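Local atomic coordinates of ABC transporter (Caldanaerobius, PDB entry 4G68), a protein that probably binds xylan-derived sugars outside the cell as the solute-binding component of an ABC transporter, delivering them for uptake. Residues C[79-83]-C[198-202]; C[152-156]-C[314-318]; C[158-164]-C[267-273]; C[264-268]-C[281-285]; C[351-357]-C[374-378]. One frame throughout, in Å; residues are numbered along the deposited sequence.

Contact 1: C[79-83]-C[198-202]; sequences NDAYK and KDEWP
Where the two lobes expected of a bacterial solute-binding fold probably face each other, the opening turns of helices 79-91 and 201-215 are joined through Asp80 and Trp201. The indole NE1 of Trp201 donates to Asp80 OD2 at 2.8 Å, with an N-H...O angle of 158°. OD2 lies practically in the ring plane and uses its syn lone pair, while the carboxylate as a whole is turned 31° from the indole. Lys83 of the same helix makes a 3.1 Å salt bridge from NZ to the other oxygen, Asp80 OD1, arriving from above the carboxylate plane. Lys83 NZ also stands 4.0 Å from the centroid of the Trp201 five-membered ring, an off-centre cation-pi contact, and it makes another with Trp102. One ammonium group thus steadies both partners of the indole bond. The Trp201 ring is set for this by a chi1 of 74°, which places CG between the backbone N and the carbonyl carbon. Asp199 adds a second negative group: its carboxylate stacks on that of Asp80, with Asp199 OD2 3.6 Å from Asp80 OD2. The charge of Lys83 probably eases this repulsion, although the crowding may still raise the proton affinity of the acids. Asn79 completes the contact with its amide plane steeply inclined to the indole, its ND2 lying 3.3 Å from Trp201 CZ2.

Contact 2: C[152-156]-C[314-318]; sequences QQASV and EYIGG
Gln153 O is approached by three groups of the 314-318 segment. The amide of Gly318 donates to it, N to O 2.8 Å, from above the carbonyl plane; Gly317 adds a CA-H...O contact, with CA 3.3 Å from the same oxygen; and the edge of the Tyr315 ring brings CE2 to 3.5 Å. The return bond, from Gln153 N to Gly318 O, is 2.7 Å long with an angle of 159° at the hydrogen, making Gln153 and Gly318 a hydrogen-bonded antiparallel pair. The next pair, Ala154 with Gly317, is non-hydrogen-bonded and close, CA to CA 4.2 Å, with Gly317 CA lying directly against the Gln153 carbonyl and the Ala154 backbone. Strands 144-160 and 317-325 meet here in a sheet that, as in other solute-binding proteins, probably carries the chain between the lobes, and helix 201-215 covers Gln153 and Ser155 through Trp205 and Met209. At Ile316 the 314-318 segment turns a corner, and here a side chain joins in: Ile316 N donates to Ser155 OG at 3.1 Å, a bent bond of 139°. With CG between the backbone N and the carbonyl carbon (chi1 67°), the Tyr315 ring lies alongside the following residues, and CD2 is 3.8 Å from Ala154 CB. Val382 of helix 372-382 touches this tyrosine as well.

Contact 3: C[158-164]-C[267-273]; sequences YINKELF and FNQGKAA
Phe267 pushes the far end of its ring against the strand at Tyr158, with CE2 3.7 Å from Tyr158 CB. With CG anti to the backbone N (chi1 -165°), the ring reaches from the end of helix 260-268 to the backbone, and its edge also meets Asn160 N. The Tyr158 ring leads away from this meeting, and its hydroxyl is hydrogen-bonded to Gly278 O. Asn160 N is at the same time the donor of the direct bond across the contact: it reaches Ala273 O at 2.9 Å, the N-H...O angle being 167° and the donor lying nearly in line with the carbonyl. Ala273 O further borders the edge of the Phe164 ring, whose CE2 packs 3.9 Å from Ala273 CB. The Asn160 amide works in two directions. OD1 accepts from Leu163 N at 3.0 Å, the donor standing above the amide plane, whereas ND2 gives a hydrogen to a water at 2.6 Å. That water in turn donates to Phe267 O and Ala272 O, so one solvent molecule ties together the asparagine, the helix end and the segment beyond it. Leu163 CD1 rests 3.4 Å from Ala272 O and also touches Gly270 O. Two helix-end motifs therefore face each other: the N-cap at Asn160, where strand 144-160 passes into helix 161-166, and the Schellman motif at Gly270, which terminates helix 260-268 and leads into strand 274-278, the antiparallel neighbour of strand 144-160.

Contact 4: C[264-268]-C[281-285]; sequences TAEFN and DAAAF
The Phe285 ring is sandwiched between a carbonyl and another ring. Asp281 O sits over the centre of one face, 3.7 Å above the plane, and Phe267 CD2 over the centre of the opposite face. The two phenylalanines make a T-shaped (edge-to-face) pair, with centroids 4.8 Å apart and planes at 70°, in which Phe267 supplies the edge. At the edge of Phe285, Thr264 CB touches CE1 at 3.7 Å; Asn268 CB approaches CD1 obliquely, at 4.0 Å. Tyr158 and Tyr275 make further edge-to-face contacts with Phe285, so three aromatic residues pack on it. Thr264 also packs its CB 3.7 Å from Ala284 CB. Its chi1 of 59° sets OG1 between the backbone N and carbonyl carbon and CG2 anti to the carbonyl carbon, which brings CG2 to 4.0 Å from Asp281 CG, while OG1 serves its own helix by bonding to Asp261 O. The Asp281 carboxylate is held by Tyr275 OH and by a salt bridge to Arg260, which fastens it to the start of helix 260-268. The cluster joins helix 260-268 to the turn into helix 283-286, which strand 274-278 separates in sequence, beside the mixed sheet, consistent with a lobe of an alpha/beta solute-binding protein.

Contact 5: C[351-357]-C[374-378]; sequences YLIATGL and EIQIM
Glu374 leaves its helix with CB 4.1 Å from Ala354 CB, then runs into the bend after helix 332-353. CG is anti to the backbone N (chi1 -179°) and lies 3.3 Å from Tyr351 O. A bend at chi2 (74°) then turns the carboxyl group into the loop. There OE1 rests 3.4 Å from Ala354 CA, at a residue whose positive phi marks the end of the helix. OE2 lies in the plane of the Tyr351 ring, at its edge, 3.5 Å from CD1, and comes within 2.7 Å of Gly356 O. Apolar groups pack beyond the acid: Leu357 CD2 lies 4.0 Å from Met378 CG and also meets Ile377 CG2. Met378 SD is 4.1 Å from Tyr351 CE1, an oblique Met-aromatic contact. Pro358 touches both Tyr351 and Glu374, and Leu357 ties this loop to Gln152 of strand 144-160. Glu374 is buried, and two oxygens as near as its OE2 and Gly356 O would repel each other if neither carried a hydrogen; the acid is therefore probably protonated, giving its proton to the glycine carbonyl and linking helix 372-382 to the loop as a neutral group.

Strand 144-160 is the common thread: contact 2 uses its middle and contact 3 its end, their centres about 21 Å apart. Contacts 3 and 4 share Phe267 and Asn268 on helix 260-268, about 10 Å between centres, and Tyr158 packs on Phe285 between them. Contact 5 comes last along the chain, yet its Leu357 pairs with Gln152 of contact 2 and its 351-357 loop packs on Ala282 and Ala283 of contact 4. Contact 1 touches none of the others; its segments alternate along the chain with those of contacts 2 and 3. Strands 144-160 and 317-325 would, as in other solute-binding proteins, carry the chain between two lobes, with contact 1 probably between them.

Contact 1: C[79-83]-C[198-202]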
# COMPACT_ATOMS: atom_id res chain seq x y z
N ASN C 79 2.93 -9.06 -7.16
CA ASN C 79 1.86 -8.59 -6.27
C ASN C 79 0.41 -9.13 -6.50
O ASN C 79 -0.21 -9.77 -5.61
CB ASN C 79 1.89 -7.03 -6.35
CG ASN C 79 0.82 -6.40 -5.54
OD1 ASN C 79 0.50 -6.90 -4.45
ND2 ASN C 79 0.24 -5.32 -6.04
N ASP C 80 -0.16 -8.87 -7.67
CA ASP C 80 -1.57 -9.23 -7.87
C ASP C 80 -1.76 -10.73 -8.06
O ASP C 80 -2.76 -11.31 -7.58
CB ASP C 80 -2.19 -8.39 -8.99
CG ASP C 80 -2.55 -7.01 -8.51
OD1 ASP C 80 -3.52 -6.86 -7.72
OD2 ASP C 80 -1.84 -6.05 -8.88
N ALA C 81 -0.79 -11.34 -8.72
CA ALA C 81 -0.74 -12.80 -8.88
C ALA C 81 -0.45 -13.51 -7.54
O ALA C 81 -0.86 -14.66 -7.31
CB ALA C 81 0.32 -13.18 -9.94
N TYR C 82 0.26 -12.80 -6.65
CA TYR C 82 0.64 -13.37 -5.36
C TYR C 82 -0.62 -13.50 -4.47
O TYR C 82 -0.81 -14.48 -3.73
CB TYR C 82 1.69 -12.46 -4.71
CG TYR C 82 2.11 -12.93 -3.34
CD1 TYR C 82 3.11 -13.90 -3.19
CD2 TYR C 82 1.50 -12.41 -2.19
CE1 TYR C 82 3.48 -14.33 -1.94
CE2 TYR C 82 1.86 -12.87 -0.91
CZ TYR C 82 2.84 -13.82 -0.80
OH TYR C 82 3.20 -14.26 0.45
N LYS C 83 -1.49 -12.49 -4.52
CA LYS C 83 -2.78 -12.56 -3.84
C LYS C 83 -3.50 -13.88 -4.14
O LYS C 83 -3.92 -14.62 -3.22
CB LYS C 83 -3.63 -11.39 -4.30
CG LYS C 83 -3.05 -10.07 -3.78
CD LYS C 83 -3.98 -8.92 -4.09
CE LYS C 83 -3.32 -7.64 -3.60
NZ LYS C 83 -3.45 -6.62 -4.67
N LYS C 198 -5.84 -1.44 -14.38
CA LYS C 198 -6.17 -2.84 -14.78
C LYS C 198 -6.42 -3.85 -13.63
O LYS C 198 -7.26 -4.79 -13.74
CB LYS C 198 -5.03 -3.40 -15.61
CG LYS C 198 -5.43 -4.60 -16.44
CD LYS C 198 -4.22 -5.12 -17.20
CE LYS C 198 -4.30 -6.62 -17.39
NZ LYS C 198 -5.16 -7.07 -18.52
N ASP C 199 -5.63 -3.70 -12.57
CA ASP C 199 -5.73 -4.54 -11.42
C ASP C 199 -6.58 -3.88 -10.36
O ASP C 199 -6.69 -4.39 -9.28
CB ASP C 199 -4.30 -4.95 -10.93
CG ASP C 199 -3.52 -5.77 -11.99
OD1 ASP C 199 -4.08 -6.78 -12.47
OD2 ASP C 199 -2.35 -5.44 -12.35
N GLU C 200 -7.21 -2.73 -10.69
CA GLU C 200 -8.23 -2.01 -9.85
C GLU C 200 -7.82 -1.40 -8.51
O GLU C 200 -8.34 -0.36 -8.09
CB GLU C 200 -9.50 -2.86 -9.67
CG GLU C 200 -9.87 -3.54 -10.98
CD GLU C 200 -11.21 -4.25 -10.91
OE1 GLU C 200 -11.66 -4.56 -9.79
OE2 GLU C 200 -11.81 -4.47 -12.00
N TRP C 201 -6.92 -2.09 -7.80
CA TRP C 201 -6.45 -1.55 -6.56
C TRP C 201 -5.77 -0.18 -6.67
O TRP C 201 -6.04 0.66 -5.87
CB TRP C 201 -5.70 -2.58 -5.68
CG TRP C 201 -4.36 -2.89 -6.18
CD1 TRP C 201 -3.96 -3.98 -6.96
CD2 TRP C 201 -3.17 -2.07 -6.02
NE1 TRP C 201 -2.63 -3.89 -7.26
CE2 TRP C 201 -2.10 -2.76 -6.72
CE3 TRP C 201 -2.88 -0.88 -5.31
CZ2 TRP C 201 -0.80 -2.25 -6.78
CZ3 TRP C 201 -1.60 -0.39 -5.37
CH2 TRP C 201 -0.58 -1.06 -6.08
N PRO C 202 -4.94 0.08 -7.68
CA PRO C 202 -4.31 1.42 -7.64
C PRO C 202 -5.31 2.60 -7.71
O PRO C 202 -5.14 3.56 -6.97
CB PRO C 202 -3.37 1.40 -8.84
CG PRO C 202 -3.16 -0.03 -9.15
CD PRO C 202 -4.48 -0.69 -8.84

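Contact 2: C[152-156]-C[314-318]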
# COMPACT_ATOMS: atom_id res chain seq x y z
N GLN C 152 5.10 -0.34 6.85
CA GLN C 152 3.92 0.43 6.99
C GLN C 152 3.71 1.16 5.71
O GLN C 152 4.66 1.50 5.03
CB GLN C 152 3.94 1.42 8.17
CG GLN C 152 5.27 1.88 8.70
CD GLN C 152 5.12 2.87 9.87
OE1 GLN C 152 4.40 3.89 9.78
NE2 GLN C 152 5.81 2.57 10.99
N GLN C 153 2.43 1.35 5.36
CA GLN C 153 2.11 2.13 4.16
C GLN C 153 1.60 3.52 4.52
O GLN C 153 1.16 3.78 5.68
CB GLN C 153 1.00 1.38 3.33
CG GLN C 153 1.42 -0.07 2.84
CD GLN C 153 0.35 -0.81 2.00
OE1 GLN C 153 -0.76 -0.34 1.82
NE2 GLN C 153 0.66 -2.00 1.52
N ALA C 154 1.65 4.42 3.53
CA ALA C 154 1.10 5.75 3.68
C ALA C 154 0.76 6.22 2.28
O ALA C 154 1.49 5.87 1.32
CB ALA C 154 2.13 6.66 4.35
N SER C 155 -0.32 6.99 2.16
CA SER C 155 -0.70 7.57 0.82
C SER C 155 0.18 8.75 0.46
O SER C 155 0.36 9.66 1.30
CB SER C 155 -2.18 7.99 0.79
OG SER C 155 -2.57 8.68 2.01
N VAL C 156 0.61 8.83 -0.81
CA VAL C 156 1.50 9.92 -1.20
C VAL C 156 1.07 10.48 -2.55
O VAL C 156 0.80 9.70 -3.45
CB VAL C 156 2.94 9.41 -1.40
CG1 VAL C 156 3.89 10.53 -1.86
CG2 VAL C 156 3.45 8.79 -0.10
N GLU C 314 -4.90 13.22 7.99
CA GLU C 314 -5.26 11.79 7.93
C GLU C 314 -4.75 11.20 6.63
O GLU C 314 -4.80 11.84 5.58
CB GLU C 314 -6.78 11.56 8.05
CG GLU C 314 -7.52 12.30 9.18
CD GLU C 314 -9.04 12.12 9.15
OE1 GLU C 314 -9.59 11.79 8.09
OE2 GLU C 314 -9.71 12.25 10.21
N TYR C 315 -4.30 9.94 6.71
CA TYR C 315 -3.80 9.26 5.52
C TYR C 315 -4.33 7.85 5.38
O TYR C 315 -4.78 7.24 6.36
CB TYR C 315 -2.28 9.33 5.48
CG TYR C 315 -1.54 8.57 6.55
CD1 TYR C 315 -1.22 9.16 7.78
CD2 TYR C 315 -1.10 7.27 6.30
CE1 TYR C 315 -0.50 8.47 8.76
CE2 TYR C 315 -0.41 6.53 7.27
CZ TYR C 315 -0.11 7.12 8.50
OH TYR C 315 0.61 6.40 9.41
N ILE C 316 -4.38 7.38 4.13
CA ILE C 316 -4.66 5.98 3.87
C ILE C 316 -3.31 5.27 4.03
O ILE C 316 -2.29 5.64 3.42
CB ILE C 316 -5.23 5.79 2.43
CG1 ILE C 316 -6.57 6.52 2.27
CG2 ILE C 316 -5.26 4.31 2.01
CD1 ILE C 316 -7.75 5.79 2.88
N GLY C 317 -3.29 4.23 4.85
CA GLY C 317 -2.08 3.38 4.98
C GLY C 317 -2.11 2.80 6.43
O GLY C 317 -3.18 2.52 7.00
N GLY C 318 -0.95 2.61 7.09
CA GLY C 318 -0.94 1.93 8.43
C GLY C 318 0.11 0.82 8.40
O GLY C 318 0.72 0.60 7.35

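Contact 3: C[158-164]-C[267-273]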
# COMPACT_ATOMS: atom_id res chain seq x y z
N TYR C 158 2.88 12.20 -5.52
CA TYR C 158 4.20 12.45 -6.10
C TYR C 158 4.07 13.54 -7.14
O TYR C 158 3.22 13.45 -8.01
CB TYR C 158 4.73 11.18 -6.76
CG TYR C 158 4.89 10.03 -5.80
CD1 TYR C 158 6.08 9.84 -5.11
CD2 TYR C 158 3.87 9.10 -5.62
CE1 TYR C 158 6.25 8.76 -4.24
CE2 TYR C 158 4.02 8.03 -4.73
CZ TYR C 158 5.20 7.87 -4.06
OH TYR C 158 5.32 6.79 -3.21
N ILE C 159 4.94 14.55 -7.04
CA ILE C 159 4.97 15.71 -7.93
C ILE C 159 6.29 15.68 -8.70
O ILE C 159 7.35 15.68 -8.08
CB ILE C 159 4.93 17.02 -7.05
CG1 ILE C 159 3.71 17.04 -6.16
CG2 ILE C 159 5.08 18.33 -7.86
CD1 ILE C 159 2.45 16.93 -6.99
N ASN C 160 6.23 15.62 -10.03
CA ASN C 160 7.43 15.84 -10.84
C ASN C 160 7.72 17.34 -10.86
O ASN C 160 7.08 18.06 -11.65
CB ASN C 160 7.23 15.33 -12.28
CG ASN C 160 8.49 15.46 -13.13
OD1 ASN C 160 9.19 16.47 -13.04
ND2 ASN C 160 8.80 14.46 -13.93
N LYS C 161 8.65 17.82 -10.00
CA LYS C 161 8.92 19.27 -9.85
C LYS C 161 9.33 19.91 -11.17
O LYS C 161 8.97 21.07 -11.44
CB LYS C 161 10.03 19.55 -8.84
CG LYS C 161 9.81 19.04 -7.40
CD LYS C 161 11.10 19.28 -6.59
CE LYS C 161 11.24 18.35 -5.40
NZ LYS C 161 12.59 18.25 -4.76
N GLU C 162 10.07 19.16 -11.98
CA GLU C 162 10.60 19.67 -13.26
C GLU C 162 9.44 20.00 -14.20
O GLU C 162 9.47 21.00 -14.92
CB GLU C 162 11.50 18.67 -13.94
CG GLU C 162 12.13 19.22 -15.23
CD GLU C 162 13.07 18.22 -15.88
OE1 GLU C 162 14.29 18.34 -15.64
OE2 GLU C 162 12.58 17.33 -16.61
N LEU C 163 8.40 19.16 -14.17
CA LEU C 163 7.26 19.35 -15.08
C LEU C 163 6.44 20.56 -14.62
O LEU C 163 5.99 21.37 -15.47
CB LEU C 163 6.41 18.06 -15.24
CG LEU C 163 7.01 17.06 -16.29
CD1 LEU C 163 6.33 15.70 -16.34
CD2 LEU C 163 7.07 17.63 -17.70
N PHE C 164 6.26 20.68 -13.31
CA PHE C 164 5.50 21.81 -12.74
C PHE C 164 6.24 23.14 -13.09
O PHE C 164 5.60 24.11 -13.57
CB PHE C 164 5.24 21.63 -11.20
CG PHE C 164 4.01 20.81 -10.88
CD1 PHE C 164 2.83 21.43 -10.43
CD2 PHE C 164 3.99 19.43 -11.05
CE1 PHE C 164 1.67 20.69 -10.17
CE2 PHE C 164 2.86 18.68 -10.77
CZ PHE C 164 1.68 19.30 -10.33
N PHE C 267 5.55 7.31 -15.16
CA PHE C 267 5.98 8.39 -14.29
C PHE C 267 7.47 8.51 -14.16
O PHE C 267 7.96 9.64 -14.09
CB PHE C 267 5.43 8.24 -12.90
CG PHE C 267 5.54 9.49 -12.05
CD1 PHE C 267 4.94 10.68 -12.46
CD2 PHE C 267 6.22 9.47 -10.85
CE1 PHE C 267 5.01 11.82 -11.67
CE2 PHE C 267 6.27 10.59 -10.03
CZ PHE C 267 5.69 11.78 -10.45
N ASN C 268 8.16 7.37 -14.10
CA ASN C 268 9.62 7.39 -13.94
C ASN C 268 10.37 7.76 -15.21
O ASN C 268 11.55 8.11 -15.14
CB ASN C 268 10.22 6.21 -13.10
CG ASN C 268 10.53 4.94 -13.90
OD1 ASN C 268 10.51 4.91 -15.13
ND2 ASN C 268 10.84 3.87 -13.18
N GLN C 269 9.66 7.69 -16.35
CA GLN C 269 10.22 8.18 -17.63
C GLN C 269 9.89 9.65 -17.86
O GLN C 269 10.21 10.21 -18.91
CB GLN C 269 9.72 7.31 -18.78
CG GLN C 269 10.29 5.89 -18.76
CD GLN C 269 11.82 5.85 -18.72
OE1 GLN C 269 12.43 5.54 -17.67
NE2 GLN C 269 12.43 6.17 -19.84
N GLY C 270 9.28 10.29 -16.87
CA GLY C 270 8.97 11.73 -16.94
C GLY C 270 7.76 12.04 -17.80
O GLY C 270 7.64 13.11 -18.35
N LYS C 271 6.85 11.08 -17.93
CA LYS C 271 5.74 11.21 -18.88
C LYS C 271 4.42 11.62 -18.24
O LYS C 271 3.37 11.62 -18.91
CB LYS C 271 5.55 9.93 -19.73
CG LYS C 271 6.74 9.56 -20.63
CD LYS C 271 6.39 8.30 -21.40
CE LYS C 271 7.54 7.83 -22.30
NZ LYS C 271 7.43 8.52 -23.61
N ALA C 272 4.45 11.94 -16.95
CA ALA C 272 3.23 12.50 -16.29
C ALA C 272 3.62 13.47 -15.20
O ALA C 272 4.68 13.26 -14.55
CB ALA C 272 2.36 11.39 -15.73
N ALA C 273 2.79 14.52 -15.02
CA ALA C 273 2.96 15.53 -13.89
C ALA C 273 2.98 14.89 -12.50
O ALA C 273 3.89 15.23 -11.69
CB ALA C 273 1.85 16.58 -13.93
O HOH W 1 7.18 12.38 -14.03

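Contact 4: C[264-268]-C[281-285]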
# COMPACT_ATOMS: atom_id res chain seq x y z
N THR C 264 3.99 3.30 -12.99
CA THR C 264 5.26 3.75 -12.41
C THR C 264 6.38 3.92 -13.51
O THR C 264 7.23 4.82 -13.46
CB THR C 264 5.73 2.81 -11.24
OG1 THR C 264 5.88 1.47 -11.73
CG2 THR C 264 4.67 2.78 -10.14
N ALA C 265 6.37 3.07 -14.53
CA ALA C 265 7.32 3.26 -15.64
C ALA C 265 7.00 4.56 -16.44
O ALA C 265 7.92 5.33 -16.76
CB ALA C 265 7.32 2.03 -16.55
N GLU C 266 5.71 4.82 -16.70
CA GLU C 266 5.25 6.11 -17.22
C GLU C 266 5.86 7.28 -16.45
O GLU C 266 6.59 8.12 -17.01
CB GLU C 266 3.75 6.21 -17.08
CG GLU C 266 3.06 6.25 -18.43
CD GLU C 266 1.57 6.52 -18.32
OE1 GLU C 266 1.01 6.85 -17.27
OE2 GLU C 266 0.91 6.37 -19.35
N PHE C 267 5.55 7.31 -15.16
CA PHE C 267 5.98 8.39 -14.29
C PHE C 267 7.47 8.51 -14.16
O PHE C 267 7.96 9.64 -14.09
CB PHE C 267 5.43 8.24 -12.90
CG PHE C 267 5.54 9.49 -12.05
CD1 PHE C 267 4.94 10.68 -12.46
CD2 PHE C 267 6.22 9.47 -10.85
CE1 PHE C 267 5.01 11.82 -11.67
CE2 PHE C 267 6.27 10.59 -10.03
CZ PHE C 267 5.69 11.78 -10.45
N ASN C 268 8.16 7.37 -14.10
CA ASN C 268 9.62 7.39 -13.94
C ASN C 268 10.37 7.76 -15.21
O ASN C 268 11.55 8.11 -15.14
CB ASN C 268 10.22 6.21 -13.10
CG ASN C 268 10.53 4.94 -13.90
OD1 ASN C 268 10.51 4.91 -15.13
ND2 ASN C 268 10.84 3.87 -13.18
N ASP C 281 5.63 2.62 -3.83
CA ASP C 281 5.93 2.99 -5.21
C ASP C 281 7.09 3.95 -5.34
O ASP C 281 7.66 4.08 -6.42
CB ASP C 281 4.68 3.48 -5.96
CG ASP C 281 3.71 2.32 -6.27
OD1 ASP C 281 4.15 1.12 -6.21
OD2 ASP C 281 2.54 2.65 -6.60
N ALA C 282 7.48 4.59 -4.25
CA ALA C 282 8.67 5.49 -4.28
C ALA C 282 9.86 4.92 -4.92
O ALA C 282 10.50 5.61 -5.72
CB ALA C 282 9.03 5.97 -2.90
N ALA C 283 10.18 3.65 -4.60
CA ALA C 283 11.42 3.01 -5.08
C ALA C 283 11.49 2.96 -6.60
O ALA C 283 12.57 3.07 -7.12
CB ALA C 283 11.58 1.59 -4.50
N ALA C 284 10.33 2.84 -7.28
CA ALA C 284 10.30 2.86 -8.78
C ALA C 284 10.79 4.19 -9.35
O ALA C 284 11.15 4.27 -10.53
CB ALA C 284 8.90 2.55 -9.32
N PHE C 285 10.76 5.24 -8.52
CA PHE C 285 11.11 6.60 -9.02
C PHE C 285 12.55 6.97 -8.65
O PHE C 285 13.23 7.70 -9.40
CB PHE C 285 10.09 7.70 -8.57
CG PHE C 285 8.63 7.27 -8.64
CD1 PHE C 285 8.19 6.40 -9.62
CD2 PHE C 285 7.68 7.80 -7.74
CE1 PHE C 285 6.86 6.03 -9.69
CE2 PHE C 285 6.36 7.45 -7.80
CZ PHE C 285 5.94 6.57 -8.80

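Contact 5: C[351-357]-C[374-378]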
# COMPACT_ATOMS: atom_id res chain seq x y z
N TYR C 351 13.33 0.91 4.10
CA TYR C 351 13.82 2.23 4.51
C TYR C 351 14.94 2.79 3.60
O TYR C 351 14.87 3.96 3.17
CB TYR C 351 14.30 2.17 5.96
CG TYR C 351 14.61 3.51 6.61
CD1 TYR C 351 13.78 4.62 6.40
CD2 TYR C 351 15.71 3.65 7.45
CE1 TYR C 351 14.05 5.84 6.99
CE2 TYR C 351 16.00 4.88 8.06
CZ TYR C 351 15.16 5.96 7.83
OH TYR C 351 15.44 7.16 8.43
N LEU C 352 15.91 1.94 3.27
CA LEU C 352 17.06 2.35 2.47
C LEU C 352 16.72 2.60 1.00
O LEU C 352 17.21 3.56 0.41
CB LEU C 352 18.17 1.30 2.57
CG LEU C 352 18.92 1.34 3.91
CD1 LEU C 352 19.73 0.07 4.13
CD2 LEU C 352 19.83 2.57 3.90
N ILE C 353 15.87 1.75 0.44
CA ILE C 353 15.51 1.81 -0.96
C ILE C 353 14.11 2.38 -1.28
O ILE C 353 13.76 2.49 -2.47
CB ILE C 353 15.80 0.46 -1.67
CG1 ILE C 353 14.70 -0.57 -1.38
CG2 ILE C 353 17.19 -0.07 -1.26
CD1 ILE C 353 14.89 -1.88 -2.13
N ALA C 354 13.33 2.72 -0.26
CA ALA C 354 12.00 3.36 -0.41
C ALA C 354 10.90 2.47 -1.03
O ALA C 354 9.91 2.95 -1.58
CB ALA C 354 12.11 4.75 -1.11
N THR C 355 11.07 1.16 -0.89
CA THR C 355 10.03 0.18 -1.24
C THR C 355 8.99 0.06 -0.13
O THR C 355 7.90 -0.51 -0.35
CB THR C 355 10.59 -1.26 -1.47
OG1 THR C 355 11.44 -1.66 -0.37
CG2 THR C 355 11.30 -1.37 -2.79
N GLY C 356 9.33 0.56 1.06
CA GLY C 356 8.34 0.67 2.13
C GLY C 356 8.70 1.67 3.21
O GLY C 356 9.73 2.36 3.11
N LEU C 357 7.81 1.81 4.20
CA LEU C 357 8.13 2.53 5.43
C LEU C 357 8.43 1.50 6.55
O LEU C 357 7.62 0.57 6.76
CB LEU C 357 6.97 3.42 5.82
CG LEU C 357 6.80 4.62 4.88
CD1 LEU C 357 5.36 5.12 4.94
CD2 LEU C 357 7.84 5.73 5.18
N GLU C 374 12.21 9.12 0.63
CA GLU C 374 11.79 8.34 1.79
C GLU C 374 11.59 9.18 3.07
O GLU C 374 10.60 9.00 3.81
CB GLU C 374 12.83 7.24 2.07
CG GLU C 374 12.52 6.32 3.26
CD GLU C 374 11.40 5.27 3.03
OE1 GLU C 374 10.64 5.34 2.03
OE2 GLU C 374 11.25 4.41 3.92
N ILE C 375 12.59 10.00 3.38
CA ILE C 375 12.56 10.93 4.51
C ILE C 375 11.39 11.91 4.35
O ILE C 375 10.62 12.23 5.32
CB ILE C 375 13.88 11.72 4.54
CG1 ILE C 375 15.03 10.76 4.83
CG2 ILE C 375 13.87 12.79 5.63
CD1 ILE C 375 16.41 11.31 4.53
N GLN C 376 11.22 12.37 3.13
CA GLN C 376 10.15 13.34 2.84
C GLN C 376 8.74 12.76 3.12
O GLN C 376 7.89 13.44 3.75
CB GLN C 376 10.29 13.92 1.43
CG GLN C 376 9.53 15.25 1.32
CD GLN C 376 9.59 15.89 -0.06
OE1 GLN C 376 9.75 17.12 -0.19
NE2 GLN C 376 9.51 15.05 -1.08
N ILE C 377 8.53 11.52 2.66
CA ILE C 377 7.32 10.79 2.95
C ILE C 377 7.13 10.80 4.46
O ILE C 377 6.09 11.23 4.92
CB ILE C 377 7.28 9.36 2.34
CG1 ILE C 377 7.13 9.44 0.81
CG2 ILE C 377 6.07 8.60 2.91
CD1 ILE C 377 7.36 8.13 0.04
N MET C 378 8.12 10.34 5.23
CA MET C 378 8.04 10.46 6.69
C MET C 378 7.60 11.87 7.17
O MET C 378 6.60 12.00 7.90
CB MET C 378 9.37 10.08 7.31
CG MET C 378 9.51 8.59 7.51
SD MET C 378 11.04 8.15 8.41
CE MET C 378 10.76 8.77 9.97